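Local coordinates for D-mannose isomerase (Marinomonas mediterranea, PDB 5X32), which catalyses the reversible isomerization of D-mannose to D-fructose and, less efficiently, of D-lyxose to D-xylulose, at residues Gly154-Glu159 / Leu196-Leu201; Leu202-Cys207 / Glu268-Pro273; Leu258-Asp263 / Trp322-Ala327. All coordinates share one frame; numbering follows the deposited sequence.

Contact 1: Gly154-Glu159 / Leu196-Leu201; sequences GLYLDE and LDRAKL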
loop_
_atom_site.group_PDB
_atom_site.type_symbol
_atom_site.label_atom_id
_atom_site.label_comp_id
_atom_site.label_asym_id
_atom_site.label_seq_id
_atom_site.Cartn_x
_atom_site.Cartn_y
_atom_site.Cartn_z
ATOM N N GLY A 154 10.455 -18.559 6.161
ATOM C CA GLY A 154 9.739 -18.264 4.939
ATOM C C GLY A 154 9.241 -16.837 4.961
ATOM O O GLY A 154 8.245 -16.514 4.308
ATOM N N LEU A 155 9.939 -15.982 5.706
ATOM C CA LEU A 155 9.564 -14.580 5.825
ATOM C C LEU A 155 10.773 -13.683 5.688
ATOM O O LEU A 155 11.904 -14.155 5.712
ATOM C CB LEU A 155 8.877 -14.331 7.167
ATOM C CG LEU A 155 7.506 -14.995 7.265
ATOM C CD1 LEU A 155 6.949 -14.973 8.685
ATOM C CD2 LEU A 155 6.555 -14.302 6.286
ATOM N N TYR A 156 10.531 -12.380 5.565
ATOM C CA TYR A 156 11.601 -11.390 5.555
ATOM C C TYR A 156 11.638 -10.678 6.900
ATOM O O TYR A 156 10.594 -10.334 7.466
ATOM C CB TYR A 156 11.394 -10.366 4.452
ATOM C CG TYR A 156 11.531 -10.871 3.043
ATOM C CD1 TYR A 156 12.766 -10.892 2.411
ATOM C CD2 TYR A 156 10.419 -11.301 2.329
ATOM C CE1 TYR A 156 12.893 -11.330 1.109
ATOM C CE2 TYR A 156 10.534 -11.744 1.027
ATOM C CZ TYR A 156 11.775 -11.755 0.422
ATOM O OH TYR A 156 11.892 -12.196 -0.875
ATOM N N LEU A 157 12.837 -10.462 7.420
ATOM C CA LEU A 157 12.977 -9.631 8.603
ATOM C C LEU A 157 12.776 -8.134 8.257
ATOM O O LEU A 157 12.595 -7.762 7.090
ATOM C CB LEU A 157 14.323 -9.895 9.268
ATOM C CG LEU A 157 15.596 -9.628 8.486
ATOM C CD1 LEU A 157 16.075 -8.212 8.747
ATOM C CD2 LEU A 157 16.607 -10.628 8.924
ATOM N N ASP A 158 12.788 -7.272 9.263
ATOM C CA ASP A 158 12.298 -5.940 9.010
ATOM C C ASP A 158 13.389 -4.957 8.617
ATOM O O ASP A 158 13.302 -4.331 7.556
ATOM C CB ASP A 158 11.540 -5.425 10.233
ATOM C CG ASP A 158 10.967 -4.035 10.015
ATOM O OD1 ASP A 158 10.625 -3.703 8.853
ATOM O OD2 ASP A 158 10.843 -3.275 11.003
ATOM N N GLU A 159 14.408 -4.811 9.453
ATOM C CA GLU A 159 15.419 -3.811 9.164
ATOM C C GLU A 159 16.829 -4.208 9.588
ATOM O O GLU A 159 17.035 -4.882 10.603
ATOM C CB GLU A 159 15.027 -2.469 9.785
ATOM C CG GLU A 159 14.995 -2.446 11.283
ATOM C CD GLU A 159 15.147 -1.043 11.824
ATOM O OE1 GLU A 159 16.304 -0.588 12.002
ATOM O OE2 GLU A 159 14.108 -0.390 12.048
ATOM N N LEU A 196 6.183 -14.808 -8.323
ATOM C CA LEU A 196 4.856 -15.272 -7.945
ATOM C C LEU A 196 4.981 -16.350 -6.883
ATOM O O LEU A 196 4.173 -16.395 -5.948
ATOM C CB LEU A 196 4.077 -15.773 -9.161
ATOM C CG LEU A 196 2.676 -16.319 -8.883
ATOM C CD1 LEU A 196 1.846 -15.319 -8.103
ATOM C CD2 LEU A 196 1.976 -16.652 -10.192
ATOM N N ASP A 197 6.001 -17.201 -6.995
ATOM C CA ASP A 197 6.156 -18.263 -6.005
ATOM C C ASP A 197 6.511 -17.685 -4.630
ATOM O O ASP A 197 5.999 -18.136 -3.582
ATOM C CB ASP A 197 7.214 -19.266 -6.456
ATOM C CG ASP A 197 6.742 -20.124 -7.624
ATOM O OD1 ASP A 197 5.513 -20.181 -7.868
ATOM O OD2 ASP A 197 7.603 -20.709 -8.325
ATOM N N ARG A 198 7.327 -16.640 -4.625
ATOM C CA ARG A 198 7.668 -16.012 -3.351
ATOM C C ARG A 198 6.425 -15.291 -2.764
ATOM O O ARG A 198 6.161 -15.354 -1.552
ATOM C CB ARG A 198 8.854 -15.057 -3.530
ATOM C CG ARG A 198 9.299 -14.367 -2.267
ATOM C CD ARG A 198 9.574 -15.335 -1.140
ATOM N NE ARG A 198 10.577 -16.343 -1.476
ATOM C CZ ARG A 198 11.884 -16.187 -1.270
ATOM N NH1 ARG A 198 12.353 -15.061 -0.751
ATOM N NH2 ARG A 198 12.730 -17.144 -1.600
ATOM N N ALA A 199 5.654 -14.628 -3.624
ATOM C CA ALA A 199 4.452 -13.951 -3.167
ATOM C C ALA A 199 3.528 -14.952 -2.514
ATOM O O ALA A 199 3.024 -14.707 -1.416
ATOM C CB ALA A 199 3.741 -13.251 -4.315
ATOM N N LYS A 200 3.340 -16.106 -3.147
ATOM C CA LYS A 200 2.426 -17.086 -2.563
ATOM C C LYS A 200 2.941 -17.686 -1.259
ATOM O O LYS A 200 2.146 -17.997 -0.353
ATOM C CB LYS A 200 2.108 -18.176 -3.576
ATOM C CG LYS A 200 1.636 -17.616 -4.901
ATOM C CD LYS A 200 1.251 -18.717 -5.859
ATOM C CE LYS A 200 0.550 -19.828 -5.109
ATOM N NZ LYS A 200 -0.309 -20.647 -5.991
ATOM N N LEU A 201 4.259 -17.819 -1.150
ATOM C CA LEU A 201 4.859 -18.324 0.087
ATOM C C LEU A 201 4.655 -17.343 1.250
ATOM O O LEU A 201 4.340 -17.746 2.377
ATOM C CB LEU A 201 6.348 -18.601 -0.114
ATOM C CG LEU A 201 7.127 -19.126 1.097
ATOM C CD1 LEU A 201 6.442 -20.304 1.749
ATOM C CD2 LEU A 201 8.570 -19.464 0.733
#
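Tyr156 and Arg198 meet through the phenol oxygen and one guanidinium nitrogen, with the planes of ring and guanidinium turned 49° apart. Arg198 NH1 donates to Tyr156 OH over 2.9 Å, but the N-H points off line, at 129°, and the bond is weak. The hydroxyl lies at the edge of the guanidinium, near its plane. Arg198 leaves its helix with CG anti to the backbone N (chi1 -179°), which brings CG to 3.7 Å from Tyr156 OH; bends at chi2 and chi3 then carry NH1 back to the hydroxyl. The stronger hold on the arginine lies elsewhere: NH2 forms a salt bridge with Glu145, and Trp149 adds a cation-pi contact while its ring also meets that of Tyr156. Leu201, one turn beyond Arg198, brings its CG to 4.3 Å from Gly154 O, and the same oxygen takes a weak hydrogen bond from Asn205 ND2. Gly154 has a positive phi, a conformation glycine adopts readily. Strand 155-160 of the antiparallel sheet is thus joined to the flank of helix 193-212, a strand-on-helix contact within the (alpha/alpha)6 barrel characteristic of the N-acylglucosamine 2-epimerase family.

Contact 2: Leu202-Cys207 / Glu268-Pro273; sequences LAKNIC and ENWYLP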
loop_
_atom_site.group_PDB
_atom_site.type_symbol
_atom_site.label_atom_id
_atom_site.label_comp_id
_atom_site.label_asym_id
_atom_site.label_seq_id
_atom_site.Cartn_x
_atom_site.Cartn_y
_atom_site.Cartn_z
ATOM N N LEU A 202 4.846 -16.056 0.965
ATOM C CA LEU A 202 4.636 -15.002 1.947
ATOM C C LEU A 202 3.171 -14.982 2.371
ATOM O O LEU A 202 2.844 -14.902 3.571
ATOM C CB LEU A 202 5.064 -13.650 1.377
ATOM C CG LEU A 202 6.561 -13.536 1.104
ATOM C CD1 LEU A 202 6.925 -12.239 0.399
ATOM C CD2 LEU A 202 7.315 -13.671 2.414
ATOM N N ALA A 203 2.296 -15.047 1.371
ATOM C CA ALA A 203 0.860 -15.096 1.613
ATOM C C ALA A 203 0.534 -16.228 2.564
ATOM O O ALA A 203 -0.128 -16.002 3.572
ATOM C CB ALA A 203 0.087 -15.262 0.305
ATOM N N LYS A 204 1.032 -17.432 2.263
ATOM C CA LYS A 204 0.763 -18.599 3.107
ATOM C C LYS A 204 1.278 -18.386 4.524
ATOM O O LYS A 204 0.583 -18.696 5.508
ATOM C CB LYS A 204 1.384 -19.872 2.529
ATOM C CG LYS A 204 1.174 -21.101 3.430
ATOM C CD LYS A 204 0.980 -22.388 2.652
ATOM C CE LYS A 204 -0.478 -22.578 2.274
ATOM N NZ LYS A 204 -0.721 -23.558 1.187
ATOM N N ASN A 205 2.526 -17.929 4.619
ATOM C CA ASN A 205 3.183 -17.778 5.910
ATOM C C ASN A 205 2.587 -16.745 6.846
ATOM O O ASN A 205 2.603 -16.921 8.074
ATOM C CB ASN A 205 4.653 -17.491 5.695
ATOM C CG ASN A 205 5.412 -18.749 5.449
ATOM O OD1 ASN A 205 5.149 -19.746 6.123
ATOM N ND2 ASN A 205 6.338 -18.742 4.488
ATOM N N ILE A 206 2.025 -15.689 6.271
ATOM C CA ILE A 206 1.457 -14.632 7.082
ATOM C C ILE A 206 -0.005 -14.973 7.361
ATOM O O ILE A 206 -0.451 -14.983 8.518
ATOM C CB ILE A 206 1.586 -13.256 6.391
ATOM C CG1 ILE A 206 3.058 -12.869 6.265
ATOM C CG2 ILE A 206 0.842 -12.200 7.175
ATOM C CD1 ILE A 206 3.704 -12.619 7.595
ATOM N N CYS A 207 -0.740 -15.282 6.298
ATOM C CA CYS A 207 -2.164 -15.532 6.420
ATOM C C CYS A 207 -2.540 -16.894 6.994
ATOM O O CYS A 207 -3.638 -17.045 7.505
ATOM C CB CYS A 207 -2.825 -15.381 5.053
ATOM S SG CYS A 207 -2.851 -13.690 4.504
ATOM N N GLU A 268 -5.668 -21.392 -5.243
ATOM C CA GLU A 268 -5.410 -22.169 -4.037
ATOM C C GLU A 268 -6.705 -22.211 -3.233
ATOM O O GLU A 268 -7.312 -21.162 -2.993
ATOM C CB GLU A 268 -4.290 -21.547 -3.209
ATOM C CG GLU A 268 -3.271 -22.538 -2.686
ATOM C CD GLU A 268 -2.192 -22.850 -3.710
ATOM O OE1 GLU A 268 -1.499 -21.916 -4.162
ATOM O OE2 GLU A 268 -2.035 -24.029 -4.073
ATOM N N ASN A 269 -7.131 -23.399 -2.802
ATOM C CA ASN A 269 -8.500 -23.540 -2.326
ATOM C C ASN A 269 -8.783 -22.889 -0.956
ATOM O O ASN A 269 -9.944 -22.792 -0.554
ATOM C CB ASN A 269 -8.943 -25.021 -2.325
ATOM C CG ASN A 269 -8.177 -25.896 -1.337
ATOM O OD1 ASN A 269 -7.556 -25.407 -0.387
ATOM N ND2 ASN A 269 -8.279 -27.217 -1.525
ATOM N N TRP A 270 -7.753 -22.438 -0.242
ATOM C CA TRP A 270 -7.978 -21.724 1.023
ATOM C C TRP A 270 -8.036 -20.190 0.856
ATOM O O TRP A 270 -8.454 -19.473 1.775
ATOM C CB TRP A 270 -6.894 -22.076 2.049
ATOM C CG TRP A 270 -5.499 -21.611 1.676
ATOM C CD1 TRP A 270 -4.585 -22.303 0.949
ATOM C CD2 TRP A 270 -4.864 -20.368 2.036
ATOM N NE1 TRP A 270 -3.427 -21.575 0.820
ATOM C CE2 TRP A 270 -3.572 -20.385 1.479
ATOM C CE3 TRP A 270 -5.267 -19.245 2.762
ATOM C CZ2 TRP A 270 -2.674 -19.323 1.632
ATOM C CZ3 TRP A 270 -4.370 -18.184 2.903
ATOM C CH2 TRP A 270 -3.093 -18.238 2.345
ATOM N N TYR A 271 -7.632 -19.693 -0.314
ATOM C CA TYR A 271 -7.571 -18.248 -0.559
ATOM C C TYR A 271 -8.904 -17.552 -0.283
ATOM O O TYR A 271 -8.985 -16.651 0.563
ATOM C CB TYR A 271 -7.143 -17.971 -1.992
ATOM C CG TYR A 271 -5.661 -18.086 -2.213
ATOM C CD1 TYR A 271 -4.791 -18.260 -1.146
ATOM C CD2 TYR A 271 -5.121 -18.022 -3.497
ATOM C CE1 TYR A 271 -3.425 -18.360 -1.354
ATOM C CE2 TYR A 271 -3.766 -18.122 -3.712
ATOM C CZ TYR A 271 -2.921 -18.295 -2.637
ATOM O OH TYR A 271 -1.564 -18.407 -2.835
ATOM N N LEU A 272 -9.949 -17.979 -0.989
ATOM C CA LEU A 272 -11.246 -17.322 -0.880
ATOM C C LEU A 272 -11.884 -17.462 0.501
ATOM O O LEU A 272 -12.383 -16.478 1.022
ATOM C CB LEU A 272 -12.199 -17.838 -1.956
ATOM C CG LEU A 272 -13.553 -17.146 -1.962
ATOM C CD1 LEU A 272 -13.348 -15.655 -2.193
ATOM C CD2 LEU A 272 -14.415 -17.719 -3.064
ATOM N N PRO A 273 -11.891 -18.675 1.100
ATOM C CA PRO A 273 -12.439 -18.700 2.461
ATOM C C PRO A 273 -11.654 -17.834 3.458
ATOM O O PRO A 273 -12.252 -17.268 4.378
ATOM C CB PRO A 273 -12.353 -20.178 2.852
ATOM C CG PRO A 273 -12.413 -20.894 1.570
ATOM C CD PRO A 273 -11.722 -20.038 0.562
#
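Trp270 holds CG between its backbone N and carbonyl carbon (chi1 66°) and sends its indole across to helix 193-212, where Lys204 comes to meet it with CG anti to the backbone N (chi1 177°) and further bends at chi2 and chi3. The lysine crosses the indole obliquely, its CE 3.4 Å from Trp270 NE1 and its CA 3.8 Å from Trp270 CZ2. Lys204 NZ also comes close to NE1, but both atoms are donors and no hydrogen bond joins them. The ammonium has an opposite charge nearby instead, Glu268 OE2 at 5.4 Å, too far for a salt bridge; the other carboxylate oxygen, OE1, is paired with Lys200.

The six-membered end of the indole points at the helix edge-on. Cys207 CB lies near the ring plane, 3.9 Å from Trp270 CZ3, and Ala203 O, which accepts the helical bond from Cys207 N, faces Trp270 CH2 at the same edge. One face of the indole is covered by its neighbour, Tyr271 CD1 standing 3.5 Å above the ring centre, while Glu268 CB lies over one face of the Tyr271 ring. With an alanine in place of Trp270, the bridge between the segments would probably be lost, leaving a gap beside Cys207 and the Lys204 chain free to turn.

Within the (alpha/alpha)6 barrel this packs a helix flank against the start of another helix, with the Cys207 side chain about 9 Å from that of His251, probably a catalytic proton donor/acceptor. Helix 249-265 touches both segments: Leu262 meets Ala203, Trp255 Cys207, Asp263 Tyr271 and Leu259 Trp270. Leu202 and Ile206 of segment 202-207 pack on strand 155-160 and helix 173-190, placing this contact between those elements and helix 271-286.

Contact 3: Leu258-Asp263 / Trp322-Ala327; sequences LLLMLD and WLLYKA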
loop_
_atom_site.group_PDB
_atom_site.type_symbol
_atom_site.label_atom_id
_atom_site.label_comp_id
_atom_site.label_asym_id
_atom_site.label_seq_id
_atom_site.Cartn_x
_atom_site.Cartn_y
_atom_site.Cartn_z
ATOM N N LEU A 258 -5.105 -9.122 -1.339
ATOM C CA LEU A 258 -3.937 -9.819 -1.866
ATOM C C LEU A 258 -4.250 -11.306 -2.146
ATOM O O LEU A 258 -3.912 -11.820 -3.206
ATOM C CB LEU A 258 -2.757 -9.659 -0.900
ATOM C CG LEU A 258 -2.278 -8.190 -0.845
ATOM C CD1 LEU A 258 -1.275 -7.942 0.270
ATOM C CD2 LEU A 258 -1.690 -7.719 -2.187
ATOM N N LEU A 259 -4.936 -11.977 -1.229
ATOM C CA LEU A 259 -5.329 -13.372 -1.436
ATOM C C LEU A 259 -6.179 -13.544 -2.685
ATOM O O LEU A 259 -5.991 -14.498 -3.423
ATOM C CB LEU A 259 -6.109 -13.914 -0.243
ATOM C CG LEU A 259 -5.312 -13.919 1.060
ATOM C CD1 LEU A 259 -6.106 -14.562 2.208
ATOM C CD2 LEU A 259 -3.923 -14.523 0.889
ATOM N N LEU A 260 -7.116 -12.636 -2.930
ATOM C CA LEU A 260 -7.981 -12.822 -4.096
ATOM C C LEU A 260 -7.191 -12.545 -5.381
ATOM O O LEU A 260 -7.359 -13.219 -6.415
ATOM C CB LEU A 260 -9.233 -11.942 -3.980
ATOM C CG LEU A 260 -10.036 -12.317 -2.728
ATOM C CD1 LEU A 260 -11.270 -11.485 -2.530
ATOM C CD2 LEU A 260 -10.418 -13.776 -2.753
ATOM N N MET A 261 -6.290 -11.579 -5.300
ATOM C CA MET A 261 -5.419 -11.277 -6.419
ATOM C C MET A 261 -4.502 -12.485 -6.754
ATOM O O MET A 261 -4.275 -12.803 -7.918
ATOM C CB MET A 261 -4.614 -10.031 -6.095
ATOM C CG MET A 261 -5.409 -8.738 -6.150
ATOM S SD MET A 261 -4.359 -7.329 -5.726
ATOM C CE MET A 261 -3.159 -7.344 -7.069
ATOM N N LEU A 262 -4.009 -13.166 -5.729
ATOM C CA LEU A 262 -3.211 -14.365 -5.914
ATOM C C LEU A 262 -4.083 -15.507 -6.425
ATOM O O LEU A 262 -3.657 -16.321 -7.230
ATOM C CB LEU A 262 -2.564 -14.762 -4.597
ATOM C CG LEU A 262 -1.297 -13.993 -4.265
ATOM C CD1 LEU A 262 -0.791 -14.450 -2.920
ATOM C CD2 LEU A 262 -0.244 -14.177 -5.348
ATOM N N ASP A 263 -5.327 -15.546 -5.971
ATOM C CA ASP A 263 -6.243 -16.602 -6.355
ATOM C C ASP A 263 -6.598 -16.492 -7.830
ATOM O O ASP A 263 -7.062 -17.470 -8.425
ATOM C CB ASP A 263 -7.507 -16.581 -5.495
ATOM C CG ASP A 263 -8.272 -17.884 -5.567
ATOM O OD1 ASP A 263 -7.711 -18.866 -6.101
ATOM O OD2 ASP A 263 -9.406 -17.942 -5.050
ATOM N N TRP A 322 -14.782 -5.299 -3.137
ATOM C CA TRP A 322 -15.165 -5.483 -4.534
ATOM C C TRP A 322 -14.727 -6.833 -5.039
ATOM O O TRP A 322 -15.477 -7.512 -5.747
ATOM C CB TRP A 322 -14.595 -4.405 -5.444
ATOM C CG TRP A 322 -15.146 -4.539 -6.834
ATOM C CD1 TRP A 322 -14.501 -5.027 -7.928
ATOM C CD2 TRP A 322 -16.482 -4.235 -7.257
ATOM N NE1 TRP A 322 -15.342 -5.015 -9.017
ATOM C CE2 TRP A 322 -16.564 -4.534 -8.629
ATOM C CE3 TRP A 322 -17.608 -3.721 -6.611
ATOM C CZ2 TRP A 322 -17.727 -4.340 -9.364
ATOM C CZ3 TRP A 322 -18.762 -3.533 -7.342
ATOM C CH2 TRP A 322 -18.814 -3.840 -8.703
ATOM N N LEU A 323 -13.502 -7.210 -4.691
ATOM C CA LEU A 323 -12.989 -8.499 -5.122
ATOM C C LEU A 323 -13.840 -9.619 -4.540
ATOM O O LEU A 323 -14.203 -10.549 -5.240
ATOM C CB LEU A 323 -11.515 -8.662 -4.718
ATOM C CG LEU A 323 -10.627 -7.660 -5.471
ATOM C CD1 LEU A 323 -9.166 -7.740 -5.057
ATOM C CD2 LEU A 323 -10.785 -7.873 -6.956
ATOM N N LEU A 324 -14.217 -9.473 -3.282
ATOM C CA LEU A 324 -15.024 -10.466 -2.596
ATOM C C LEU A 324 -16.379 -10.616 -3.264
ATOM O O LEU A 324 -16.932 -11.723 -3.378
ATOM C CB LEU A 324 -15.197 -10.049 -1.145
ATOM C CG LEU A 324 -14.035 -10.500 -0.280
ATOM C CD1 LEU A 324 -14.266 -9.939 1.085
ATOM C CD2 LEU A 324 -13.983 -12.038 -0.245
ATOM N N TYR A 325 -16.900 -9.494 -3.741
ATOM C CA TYR A 325 -18.204 -9.519 -4.358
ATOM C C TYR A 325 -18.085 -10.188 -5.726
ATOM O O TYR A 325 -18.974 -10.951 -6.119
ATOM C CB TYR A 325 -18.797 -8.114 -4.459
ATOM C CG TYR A 325 -20.011 -8.074 -5.346
ATOM C CD1 TYR A 325 -21.167 -8.776 -5.014
ATOM C CD2 TYR A 325 -19.985 -7.382 -6.545
ATOM C CE1 TYR A 325 -22.273 -8.766 -5.845
ATOM C CE2 TYR A 325 -21.077 -7.365 -7.375
ATOM C CZ TYR A 325 -22.219 -8.055 -7.027
ATOM O OH TYR A 325 -23.306 -8.029 -7.870
ATOM N N LYS A 326 -16.988 -9.939 -6.448
ATOM C CA LYS A 326 -16.823 -10.618 -7.734
ATOM C C LYS A 326 -16.639 -12.122 -7.530
ATOM O O LYS A 326 -17.153 -12.928 -8.303
ATOM C CB LYS A 326 -15.653 -10.055 -8.539
ATOM C CG LYS A 326 -15.745 -8.576 -8.823
ATOM C CD LYS A 326 -16.994 -8.244 -9.633
ATOM C CE LYS A 326 -16.915 -8.746 -11.062
ATOM N NZ LYS A 326 -18.179 -8.419 -11.789
ATOM N N ALA A 327 -15.907 -12.486 -6.483
ATOM C CA ALA A 327 -15.581 -13.879 -6.197
ATOM C C ALA A 327 -16.775 -14.704 -5.732
ATOM O O ALA A 327 -16.871 -15.885 -6.035
ATOM C CB ALA A 327 -14.500 -13.938 -5.143
#
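Leu323 and Leu260 are nearest by their CA atoms (6.7 Å) where helices 311-328 and 249-265 of the (alpha/alpha)6 barrel pack together. Measured on the short segments, the axes approach to 10.0 Å and their N-to-C directions differ by 44°, so the two helices run in broadly the same sense. The interface is wholly apolar: no hydrogen bond crosses it.

Along the second segment, Leu323 is the first to reach helix 249-265. Its side chain and that of Leu260 pass side by side, pointing opposite ways, each extending beside the stem of the other, and their CB atoms come within 4.1 Å. The CD1 branch of Leu323 continues to Met261, 4.0 Å from its CG; the methionine side chain crosses there at a slant and also touches Met184 of helix 173-190. Leu324 follows, its side chain lying at about a right angle to that of Leu260, with Phe279 of helix 271-286 as a further neighbour. Ala327, one turn beyond Leu323, directs its CB toward helix 249-265 and touches Leu272, a residue that also packs on Leu260.

Leu260 gathers these contacts because its CG is anti to the carbonyl carbon (chi1 -61°) and the chain stays extended. Its CD1 methyl thereby sits between two consecutive leucines, 3.6 Å from Leu323 CB and 3.6 Å from Leu324 CD2.

Overall arrangement
From the N terminus, contact 1 comes first: it closes a loop of 36 residues, half of them in helix 173-190, and brings helix 193-212 back to strand 155-160. Contact 2 opens on the very next residue of that helix and closes 60 residues later at the start of helix 271-286. Before it closes, contact 3 has begun on helix 249-265, so the two cross, and contact 3 ends only on helix 311-328. Contacts 1 and 2 are bridged by the Lys200-Glu268 salt bridge. Leu262 also reaches Leu196, linking contact 3 to contact 1. Together they tie the sheet to four successive helices of the barrel.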